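Local coordinates for NikO protein (Streptomyces tendae, PDB 4FQD) that is an enolpyruvyl transferase essential in nikkomycin biosynthesis, related to MurA enzymes and predicted to transfer enolpyruvyl to UDP-N-acetylglucosamine, at residues Arg284-Ile290 against Gly314-Ala320; Leu265-Val269 against Ala296-Glu300. The protein carries 4 engineered substitutions. All blocks are in the same frame, centred on the assembly; numbering follows the deposited sequence.

How the contacts relate
Going along the chain from the N terminus, helix 265-278 comes before strand 283-286, a turn and helix 290-296. Contact 2 joins the start of helix 265-278 to the break between helices 290-296 and 298-307, closing a loop of 26 residues. Contact 1 closes the next loop, of 23 residues, when strand 317-320 pairs with strand 283-286 after helix 298-307 and strand 311-313. The segments alternate, so the two loops cross. Contact 1 pairs the two middle strands of a four-stranded sheet; contact 2 packs helices against each other. Their centres lie about 12 Å apart, and they meet directly where I290 CD1 packs on V268 CG2 at 4.0 Å.

Contact 1: Arg284-Ile290 against Gly314-Ala320; sequences RITGPGI and GADEVTA
The carbonyl oxygen of I285 receives V318 N at 2.8 Å and also a CA-H contact from E317. In return, I285 N gives its hydrogen to V318 O at 2.7 Å. This is the hydrogen-bonded pair of an antiparallel ladder. R284 with T319 and T286 with E317 are the non-hydrogen-bonded pairs beside it. Just beyond the ladder, G287 N bonds to D316 O at 2.8 Å. G287 to I290 then form a type II turn. D316 braces this turn by its side chain: OD1 accepts G289 N at 2.9 Å, on its anti side. On the face with R284 and T286, E317 reaches diagonally. Its CG lies between the backbone N and the carbonyl carbon (chi1 69°), and the chain runs on extended to R284. OE2 meets R284 NH1 at 2.7 Å, at the edge of the guanidinium. The bond is weak and the two planes stand 52° apart, but the pair is a salt bridge. OE1 lies alongside CG and CD of R284. With an alanine in place of E317, the R284 guanidinium would probably lose its carboxylate partner across the strands and turn more easily. The other face is apolar. I285 CB packs on V318 CG2 at 3.7 Å, and I290 CG2 reaches V318 CG1 at 3.9 Å. Here I285 rests on W271 and I272 of helix 265-278, while V318 touches V294 of helix 290-296. Strand 27-29 lies parallel to strand 283-286, and strand 311-313 flanks strand 317-320, completing one four-stranded sheet of the inverse beta/alpha barrel.

Contact 2: Leu265-Val269 against Ala296-Glu300; sequences LIEVV and ALAPE
L297 points its CB toward helix 265-278 and carries the largest share of the contact. CG is anti to the carbonyl carbon (chi1 -70°), which carries the branch to the helix surface, 4.2 Å from L265 CB. Both methyls, CD1 and CD2, touch V269 CG2, each at 3.9 Å. CD1 also comes 3.3 Å from L265 O, a carbonyl already bonded to V269 N within the helix. CD1 meets V268 CB at 4.1 Å as well, and CD2 meets L265 CB at 4.0 Å. L265 CD2 adds a looser touch on A296 CB. The contact is therefore a leucine seated on one turn of helix, in the buried interior. L297 follows helix 290-296 directly and is the N-cap residue of helix 298-307, so the side chain sits at the break between two helices. One turn on, E300 approaches V269 by its CG; its OE2 is bonded to F340 N and S343 OG. Around the contact, L265 also touches A293 of helix 290-296, and V269 packs on F346 of helix 344-351. With F33 and F340 from loops also against L265, these helices cover the start of helix 265-278, as buried helix packing of the inverse beta/alpha barrel.

Contact 1: Arg284-Ile290 against Gly314-Ala320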
loop_
_atom_site.group_PDB
_atom_site.type_symbol
_atom_site.label_atom_id
_atom_site.label_comp_id
_atom_site.label_asym_id
_atom_site.label_seq_id
_atom_site.Cartn_x
_atom_site.Cartn_y
_atom_site.Cartn_z
ATOM N N ARG A 284 18.028 -25.549 -0.901
ATOM C CA ARG A 284 18.806 -25.107 0.248
ATOM C C ARG A 284 19.656 -23.896 -0.123
ATOM O O ARG A 284 20.422 -23.934 -1.087
ATOM C CB ARG A 284 19.687 -26.245 0.762
ATOM C CG ARG A 284 19.815 -26.300 2.275
ATOM C CD ARG A 284 20.507 -27.578 2.715
ATOM N NE ARG A 284 21.856 -27.679 2.165
ATOM C CZ ARG A 284 22.946 -27.243 2.785
ATOM N NH1 ARG A 284 22.849 -26.677 3.978
ATOM N NH2 ARG A 284 24.134 -27.371 2.214
ATOM N N ILE A 285 19.509 -22.820 0.644
ATOM C CA ILE A 285 20.228 -21.578 0.383
ATOM C C ILE A 285 21.083 -21.207 1.592
ATOM O O ILE A 285 20.558 -20.875 2.653
ATOM C CB ILE A 285 19.251 -20.428 0.085
ATOM C CG1 ILE A 285 18.208 -20.869 -0.946
ATOM C CG2 ILE A 285 20.003 -19.197 -0.393
ATOM C CD1 ILE A 285 16.993 -19.970 -1.013
ATOM N N THR A 286 22.401 -21.260 1.425
ATOM C CA THR A 286 23.316 -21.059 2.546
ATOM C C THR A 286 23.970 -19.679 2.554
ATOM O O THR A 286 23.998 -18.979 1.542
ATOM C CB THR A 286 24.423 -22.130 2.571
ATOM O OG1 THR A 286 25.258 -21.986 1.415
ATOM C CG2 THR A 286 23.817 -23.527 2.589
ATOM N N GLY A 287 24.500 -19.303 3.714
ATOM C CA GLY A 287 25.175 -18.032 3.887
ATOM C C GLY A 287 25.457 -17.791 5.355
ATOM O O GLY A 287 24.587 -18.013 6.194
ATOM N N PRO A 288 26.680 -17.341 5.677
ATOM C CA PRO A 288 27.072 -17.108 7.072
ATOM C C PRO A 288 26.223 -16.024 7.729
ATOM O O PRO A 288 26.301 -14.856 7.347
ATOM C CB PRO A 288 28.531 -16.651 6.959
ATOM C CG PRO A 288 28.668 -16.141 5.563
ATOM C CD PRO A 288 27.756 -16.991 4.733
ATOM N N GLY A 289 25.414 -16.415 8.706
ATOM C CA GLY A 289 24.547 -15.479 9.395
ATOM C C GLY A 289 23.383 -15.040 8.531
ATOM O O GLY A 289 22.977 -13.879 8.564
ATOM N N ILE A 290 22.843 -15.975 7.756
ATOM C CA ILE A 290 21.730 -15.679 6.861
ATOM C C ILE A 290 20.451 -15.398 7.646
ATOM O O ILE A 290 19.504 -14.816 7.116
ATOM C CB ILE A 290 21.487 -16.827 5.855
ATOM C CG1 ILE A 290 20.757 -16.310 4.612
ATOM C CG2 ILE A 290 20.719 -17.964 6.509
ATOM C CD1 ILE A 290 20.555 -17.360 3.541
ATOM N N GLY A 314 16.934 -21.277 9.087
ATOM C CA GLY A 314 17.946 -21.744 10.017
ATOM C C GLY A 314 18.934 -20.641 10.347
ATOM O O GLY A 314 18.630 -19.458 10.188
ATOM N N ALA A 315 20.120 -21.026 10.804
ATOM C CA ALA A 315 21.140 -20.056 11.186
ATOM C C ALA A 315 21.978 -19.617 9.990
ATOM O O ALA A 315 22.072 -18.426 9.690
ATOM C CB ALA A 315 22.030 -20.631 12.270
ATOM N N ASP A 316 22.588 -20.584 9.315
ATOM C CA ASP A 316 23.431 -20.293 8.161
ATOM C C ASP A 316 22.804 -20.794 6.865
ATOM O O ASP A 316 23.462 -20.838 5.826
ATOM C CB ASP A 316 24.822 -20.904 8.337
ATOM C CG ASP A 316 25.541 -20.372 9.560
ATOM O OD1 ASP A 316 25.950 -19.190 9.544
ATOM O OD2 ASP A 316 25.704 -21.136 10.535
ATOM N N GLU A 317 21.531 -21.170 6.931
ATOM C CA GLU A 317 20.832 -21.660 5.751
ATOM C C GLU A 317 19.327 -21.425 5.826
ATOM O O GLU A 317 18.742 -21.394 6.909
ATOM C CB GLU A 317 21.110 -23.152 5.542
ATOM C CG GLU A 317 20.477 -24.054 6.589
ATOM C CD GLU A 317 20.546 -25.522 6.214
ATOM O OE1 GLU A 317 19.499 -26.086 5.830
ATOM O OE2 GLU A 317 21.642 -26.112 6.307
ATOM N N VAL A 318 18.710 -21.245 4.664
ATOM C CA VAL A 318 17.257 -21.228 4.561
ATOM C C VAL A 318 16.828 -22.196 3.467
ATOM O O VAL A 318 17.577 -22.457 2.526
ATOM C CB VAL A 318 16.699 -19.819 4.265
ATOM C CG1 VAL A 318 17.105 -18.849 5.362
ATOM C CG2 VAL A 318 17.169 -19.325 2.906
ATOM N N THR A 319 15.624 -22.741 3.601
ATOM C CA THR A 319 15.134 -23.725 2.648
ATOM C C THR A 319 13.814 -23.289 2.022
ATOM O O THR A 319 12.796 -23.187 2.705
ATOM C CB THR A 319 14.969 -25.105 3.306
ATOM O OG1 THR A 319 16.251 -25.598 3.711
ATOM C CG2 THR A 319 14.347 -26.084 2.332
ATOM N N ALA A 320 13.845 -23.030 0.719
ATOM C CA ALA A 320 12.656 -22.603 -0.006
ATOM C C ALA A 320 11.979 -23.786 -0.690
ATOM O O ALA A 320 12.603 -24.506 -1.469
ATOM C CB ALA A 320 13.012 -21.530 -1.022
#

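Contact 2: Leu265-Val269 against Ala296-Glu300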
loop_
_atom_site.group_PDB
_atom_site.type_symbol
_atom_site.label_atom_id
_atom_site.label_comp_id
_atom_site.label_asym_id
_atom_site.label_seq_id
_atom_site.Cartn_x
_atom_site.Cartn_y
_atom_site.Cartn_z
ATOM N N LEU A 265 20.828 -9.470 0.732
ATOM C CA LEU A 265 19.400 -9.533 1.018
ATOM C C LEU A 265 18.569 -9.864 -0.218
ATOM O O LEU A 265 17.678 -10.709 -0.169
ATOM C CB LEU A 265 18.923 -8.212 1.628
ATOM C CG LEU A 265 19.686 -7.718 2.858
ATOM C CD1 LEU A 265 19.052 -6.458 3.421
ATOM C CD2 LEU A 265 19.750 -8.801 3.916
ATOM N N ILE A 266 18.867 -9.196 -1.326
ATOM C CA ILE A 266 18.101 -9.387 -2.552
ATOM C C ILE A 266 18.447 -10.713 -3.226
ATOM O O ILE A 266 17.614 -11.306 -3.911
ATOM C CB ILE A 266 18.295 -8.216 -3.534
ATOM C CG1 ILE A 266 18.134 -6.883 -2.802
ATOM C CG2 ILE A 266 17.302 -8.306 -4.682
ATOM C CD1 ILE A 266 16.796 -6.727 -2.105
ATOM N N GLU A 267 19.674 -11.185 -3.022
ATOM C CA GLU A 267 20.068 -12.484 -3.555
ATOM C C GLU A 267 19.269 -13.588 -2.872
ATOM O O GLU A 267 18.865 -14.558 -3.513
ATOM C CB GLU A 267 21.566 -12.731 -3.378
ATOM C CG GLU A 267 22.037 -14.036 -4.005
ATOM C CD GLU A 267 23.488 -14.355 -3.706
ATOM O OE1 GLU A 267 24.153 -13.542 -3.030
ATOM O OE2 GLU A 267 23.963 -15.425 -4.147
ATOM N N VAL A 268 19.044 -13.431 -1.571
ATOM C CA VAL A 268 18.233 -14.378 -0.815
ATOM C C VAL A 268 16.814 -14.410 -1.370
ATOM O O VAL A 268 16.257 -15.481 -1.609
ATOM C CB VAL A 268 18.190 -14.025 0.686
ATOM C CG1 VAL A 268 17.196 -14.916 1.417
ATOM C CG2 VAL A 268 19.574 -14.149 1.301
ATOM N N VAL A 269 16.242 -13.227 -1.579
ATOM C CA VAL A 269 14.919 -13.099 -2.177
ATOM C C VAL A 269 14.883 -13.773 -3.543
ATOM O O VAL A 269 13.942 -14.502 -3.865
ATOM C CB VAL A 269 14.518 -11.616 -2.338
ATOM C CG1 VAL A 269 13.202 -11.493 -3.094
ATOM C CG2 VAL A 269 14.426 -10.939 -0.981
ATOM N N ALA A 296 16.155 -9.125 8.598
ATOM C CA ALA A 296 16.167 -7.840 7.912
ATOM C C ALA A 296 15.110 -7.820 6.815
ATOM O O ALA A 296 14.561 -6.769 6.485
ATOM C CB ALA A 296 17.540 -7.570 7.327
ATOM N N LEU A 297 14.836 -8.993 6.254
ATOM C CA LEU A 297 13.832 -9.139 5.209
ATOM C C LEU A 297 12.465 -9.475 5.798
ATOM O O LEU A 297 11.631 -10.087 5.134
ATOM C CB LEU A 297 14.252 -10.224 4.215
ATOM C CG LEU A 297 15.436 -9.893 3.305
ATOM C CD1 LEU A 297 15.960 -11.150 2.633
ATOM C CD2 LEU A 297 15.034 -8.855 2.265
ATOM N N ALA A 298 12.250 -9.071 7.047
ATOM C CA ALA A 298 10.974 -9.288 7.734
ATOM C C ALA A 298 9.728 -8.793 6.978
ATOM O O ALA A 298 8.712 -9.488 6.963
ATOM C CB ALA A 298 11.016 -8.714 9.154
ATOM N N PRO A 299 9.790 -7.592 6.363
ATOM C CA PRO A 299 8.633 -7.191 5.553
ATOM C C PRO A 299 8.400 -8.137 4.377
ATOM O O PRO A 299 7.253 -8.468 4.075
ATOM C CB PRO A 299 9.032 -5.806 5.038
ATOM C CG PRO A 299 9.990 -5.294 6.045
ATOM C CD PRO A 299 10.766 -6.494 6.493
ATOM N N GLU A 300 9.481 -8.563 3.730
ATOM C CA GLU A 300 9.390 -9.505 2.621
ATOM C C GLU A 300 8.840 -10.856 3.069
ATOM O O GLU A 300 8.013 -11.456 2.383
ATOM C CB GLU A 300 10.757 -9.698 1.956
ATOM C CG GLU A 300 11.148 -8.605 0.974
ATOM C CD GLU A 300 11.698 -7.364 1.650
ATOM O OE1 GLU A 300 11.756 -7.336 2.898
ATOM O OE2 GLU A 300 12.078 -6.416 0.930
#